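R.Ecl18kI (Enterobacter cloacae, PDB 2FQZ) recognises the double-stranded DNA sequence 5'-CCNGG-3' and cleaves it ahead of the first cytosine, acting as a type II restriction endonuclease. Local coordinates at residues D140-I145 and L158-M163; M204-L209 and V226-T231. The protein carries 1 engineered substitution. All coordinates share one frame; numbering follows the deposited sequence.

Contact 1: residues D140-I145 and L158-M163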
# COMPACT_ATOMS: atom_id res chain seq x y z
N ASP F 140 -5.04 15.92 20.02
CA ASP F 140 -6.15 15.04 19.76
C ASP F 140 -5.64 13.92 18.86
O ASP F 140 -4.88 14.16 17.92
CB ASP F 140 -7.32 15.79 19.14
CG ASP F 140 -8.16 16.55 20.18
OD1 ASP F 140 -7.88 16.44 21.40
OD2 ASP F 140 -9.11 17.25 19.78
N VAL F 141 -6.05 12.70 19.19
CA VAL F 141 -5.70 11.55 18.39
C VAL F 141 -6.85 11.28 17.46
O VAL F 141 -7.98 11.11 17.90
CB VAL F 141 -5.52 10.30 19.24
CG1 VAL F 141 -4.96 9.15 18.39
CG2 VAL F 141 -4.65 10.59 20.42
N GLN F 142 -6.53 11.25 16.17
CA GLN F 142 -7.46 10.86 15.09
C GLN F 142 -8.44 9.75 15.42
O GLN F 142 -9.64 9.90 15.22
CB GLN F 142 -6.68 10.44 13.85
CG GLN F 142 -5.81 9.17 14.03
CD GLN F 142 -5.66 8.37 12.74
OE1 GLN F 142 -4.89 7.42 12.68
NE2 GLN F 142 -6.41 8.76 11.71
N GLY F 143 -7.93 8.62 15.92
CA GLY F 143 -8.75 7.42 16.04
C GLY F 143 -9.49 7.31 17.35
O GLY F 143 -9.91 6.21 17.75
N ALA F 144 -9.68 8.45 18.01
CA ALA F 144 -10.09 8.50 19.42
C ALA F 144 -11.17 9.54 19.75
O ALA F 144 -11.84 9.43 20.78
CB ALA F 144 -8.87 8.73 20.29
N ILE F 145 -11.32 10.54 18.89
CA ILE F 145 -12.15 11.72 19.18
C ILE F 145 -13.67 11.44 19.15
O ILE F 145 -14.27 11.25 18.10
CB ILE F 145 -11.77 12.94 18.28
CG1 ILE F 145 -11.73 12.53 16.79
CG2 ILE F 145 -10.44 13.55 18.73
CD1 ILE F 145 -11.65 13.69 15.80
N LEU F 158 -5.91 10.44 7.43
CA LEU F 158 -4.44 10.24 7.32
C LEU F 158 -3.68 10.96 8.48
O LEU F 158 -2.65 10.47 8.94
CB LEU F 158 -4.00 10.65 5.88
CG LEU F 158 -2.50 10.70 5.52
CD1 LEU F 158 -2.26 10.22 4.10
CD2 LEU F 158 -1.95 12.09 5.71
N VAL F 159 -4.19 12.11 8.94
CA VAL F 159 -3.60 12.79 10.11
C VAL F 159 -3.82 11.98 11.37
O VAL F 159 -4.94 11.58 11.68
CB VAL F 159 -4.27 14.14 10.37
CG1 VAL F 159 -3.64 14.84 11.60
CG2 VAL F 159 -4.22 15.01 9.11
N ASP F 160 -2.76 11.76 12.13
CA ASP F 160 -2.89 11.00 13.35
C ASP F 160 -3.08 11.84 14.60
O ASP F 160 -3.87 11.49 15.48
CB ASP F 160 -1.70 10.06 13.49
CG ASP F 160 -1.65 9.08 12.37
OD1 ASP F 160 -2.70 8.45 12.11
OD2 ASP F 160 -0.61 8.96 11.69
N LEU F 161 -2.34 12.95 14.66
CA LEU F 161 -2.25 13.83 15.82
C LEU F 161 -2.52 15.25 15.40
O LEU F 161 -1.99 15.72 14.42
CB LEU F 161 -0.86 13.74 16.46
CG LEU F 161 -0.55 12.35 17.06
CD1 LEU F 161 0.91 12.22 17.35
CD2 LEU F 161 -1.42 12.09 18.31
N VAL F 162 -3.38 15.92 16.15
CA VAL F 162 -3.73 17.31 15.86
C VAL F 162 -3.38 18.06 17.14
O VAL F 162 -3.94 17.78 18.20
CB VAL F 162 -5.24 17.48 15.59
CG1 VAL F 162 -5.61 18.96 15.28
CG2 VAL F 162 -5.73 16.53 14.47
N MET F 163 -2.48 19.01 17.04
CA MET F 163 -2.00 19.77 18.19
C MET F 163 -2.54 21.19 18.00
O MET F 163 -2.23 21.80 16.99
CB MET F 163 -0.47 19.78 18.15
CG MET F 163 0.24 20.30 19.38
SD MET F 163 -0.14 22.00 19.90
CE MET F 163 0.61 22.97 18.61
O HOH W 1 -4.03 7.31 9.87
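Gln142 and Asp160 lie alongside each other and point the same way, with amide and carboxylate planes turned 66° apart; the 2.5 Å between Gln142 OE1 and Asp160 OD1 is too short to interpret, and the nature of that contact is doubtful. Water 1 lies 2.8 Å from Asp160 OD1 and is weakly bonded by Gln142 NE2, which also makes a weak hydrogen bond to Lys157 O. Gln142 sets CG between its backbone N and carbonyl carbon (chi1 65°) and runs extended from there, with its CB 3.0 Å from Val159 O. Its backbone N also bonds Asp160 O, at 2.8 Å.

One step along, Val141 and Leu161 stand side by side on one face of the sheet as a non-hydrogen-bonded antiparallel pair, with Val141 CG2 4.1 Å from Leu161 CD2. Asp140 and Val162 form the hydrogen-bonded pair, their side chains on the other face; the carboxylate of Asp140 turns to Gln282, Arg299 and the backbone N of Val166.

Strand 140-141 is one of the sheet's two edge strands within this chain. Helix 102-134 covers the Val141 and Leu161 side, while strand 177-181 flanks 161-163, where Asp160 and Leu161 form a classic beta bulge opposite Ile179.

Contact 2: residues M204-L209 and V226-T231; sequences MYLATL and VVVVTT
Leu206 and Val229, with Thr208 close behind, have the most surface buried here; the first two, on opposite faces of the sheet, are joined through the backbone. Val229 N bonds Leu206 O at 2.9 Å, while Val229 O takes the N-H of Thr208. Leu206 N in turn bonds Val227 O at 2.7 Å, so Leu206 is held through both its amide and its carbonyl.

The side chain of Leu206 lies on the same face as Val226 and Val228, its CB meeting Val226 CG1 at 3.7 Å. Val229 projects from the other face, where CG2, anti to the carbonyl carbon, reaches the edge of the Tyr205 ring in its plane, 3.5 Å from CD1; CG2 of Val227 lies over a face of that ring. Leu246 of the next strand packs on this group.

Thr208 turns CG2 against Val228 CG1 (3.7 Å), leaving OG1 to bond Lys182 O and Asp210 N. Its carbonyl oxygen accepts a bond from Thr230 OG1 at 2.7 Å, the donor lying 38° out of the carbonyl plane; Asn234 also engages this hydroxyl. Beyond it, Thr231 is the N-cap of helix 232-238, its OG1 bonding Asn234 N.

Strands 204-207 and 226-230, parallel neighbours twisted by 32°, are the two strands of a beta-alpha-beta unit whose connection contains helix 215-223, within the mixed sheet of a PD-(D/E)XK nuclease domain.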
# COMPACT_ATOMS: atom_id res chain seq x y z
N MET F 204 2.03 19.59 6.92
CA MET F 204 1.92 18.36 7.69
C MET F 204 3.29 17.76 7.93
O MET F 204 4.16 17.81 7.07
CB MET F 204 1.05 17.32 6.95
CG MET F 204 0.47 16.29 7.95
SD MET F 204 -0.60 15.16 7.15
CE MET F 204 -1.98 16.20 6.64
N TYR F 205 3.48 17.22 9.13
CA TYR F 205 4.66 16.46 9.43
C TYR F 205 4.35 15.05 9.14
O TYR F 205 3.27 14.53 9.48
CB TYR F 205 5.06 16.60 10.90
CG TYR F 205 5.51 17.98 11.17
CD1 TYR F 205 6.86 18.29 11.24
CD2 TYR F 205 4.58 19.00 11.32
CE1 TYR F 205 7.28 19.59 11.48
CE2 TYR F 205 4.97 20.31 11.56
CZ TYR F 205 6.33 20.60 11.64
OH TYR F 205 6.74 21.90 11.88
N LEU F 206 5.33 14.42 8.52
CA LEU F 206 5.17 13.05 8.10
C LEU F 206 6.30 12.29 8.78
O LEU F 206 7.46 12.35 8.35
CB LEU F 206 5.29 12.94 6.57
CG LEU F 206 5.33 11.52 6.02
CD1 LEU F 206 4.13 10.68 6.55
CD2 LEU F 206 5.42 11.56 4.45
N ALA F 207 5.93 11.60 9.85
CA ALA F 207 6.88 10.83 10.65
C ALA F 207 7.14 9.50 9.96
O ALA F 207 6.21 8.85 9.51
CB ALA F 207 6.30 10.59 12.00
N THR F 208 8.40 9.08 9.88
CA THR F 208 8.67 7.83 9.19
C THR F 208 9.95 7.22 9.75
O THR F 208 10.76 7.92 10.30
CB THR F 208 8.79 8.01 7.64
OG1 THR F 208 8.82 6.72 7.02
CG2 THR F 208 10.10 8.76 7.27
N LEU F 209 10.11 5.91 9.60
CA LEU F 209 11.38 5.25 9.90
C LEU F 209 12.07 4.82 8.62
O LEU F 209 13.10 4.16 8.64
CB LEU F 209 11.13 4.05 10.82
CG LEU F 209 10.34 4.47 12.07
CD1 LEU F 209 9.92 3.26 12.84
CD2 LEU F 209 11.17 5.44 12.96
N VAL F 226 4.82 19.21 3.01
CA VAL F 226 4.85 18.06 3.88
C VAL F 226 6.27 17.92 4.34
O VAL F 226 7.18 17.93 3.54
CB VAL F 226 4.46 16.80 3.13
CG1 VAL F 226 4.67 15.56 4.01
CG2 VAL F 226 3.02 16.95 2.62
N VAL F 227 6.47 17.82 5.63
CA VAL F 227 7.84 17.79 6.13
C VAL F 227 8.11 16.38 6.59
O VAL F 227 7.36 15.85 7.39
CB VAL F 227 8.01 18.68 7.34
CG1 VAL F 227 9.47 18.78 7.65
CG2 VAL F 227 7.39 20.08 7.11
N VAL F 228 9.19 15.77 6.13
CA VAL F 228 9.53 14.44 6.61
C VAL F 228 10.32 14.55 7.90
O VAL F 228 11.25 15.33 7.99
CB VAL F 228 10.32 13.63 5.58
CG1 VAL F 228 10.73 12.26 6.18
CG2 VAL F 228 9.43 13.43 4.35
N VAL F 229 9.92 13.73 8.86
CA VAL F 229 10.50 13.66 10.19
C VAL F 229 10.91 12.22 10.43
O VAL F 229 10.11 11.28 10.26
CB VAL F 229 9.51 14.11 11.26
CG1 VAL F 229 10.18 14.08 12.63
CG2 VAL F 229 9.06 15.52 10.97
N THR F 230 12.16 12.05 10.81
CA THR F 230 12.64 10.70 11.05
C THR F 230 13.53 10.74 12.27
O THR F 230 13.68 11.81 12.89
CB THR F 230 13.28 10.08 9.76
OG1 THR F 230 13.35 8.65 9.88
CG2 THR F 230 14.67 10.66 9.42
N THR F 231 14.10 9.61 12.63
CA THR F 231 15.02 9.56 13.76
C THR F 231 16.35 10.27 13.41
O THR F 231 16.73 10.32 12.24
CB THR F 231 15.35 8.10 14.14
OG1 THR F 231 15.93 7.45 13.02
CG2 THR F 231 14.10 7.35 14.54

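Both contacts belong to one mixed sheet and follow each other along the chain, contact 1 closing before contact 2 opens. Strand 177-181 lies between them, pairing antiparallel with 161-163 and parallel with 204-207. Although their centres are about 16 Å apart, the two meet directly at Met204: its CE lies 3.5 Å from Val159 CG2, and its SD 3.6 Å from Leu158 CD2. The loop leading into strand 161-163 thus packs against the start of strand 204-207. The bound DNA comes nearer to contact 1, about 4 Å between nearest atoms, than to contact 2, at about 7 Å; as in other PD-(D/E)XK nucleases, the sheet probably carries the active site.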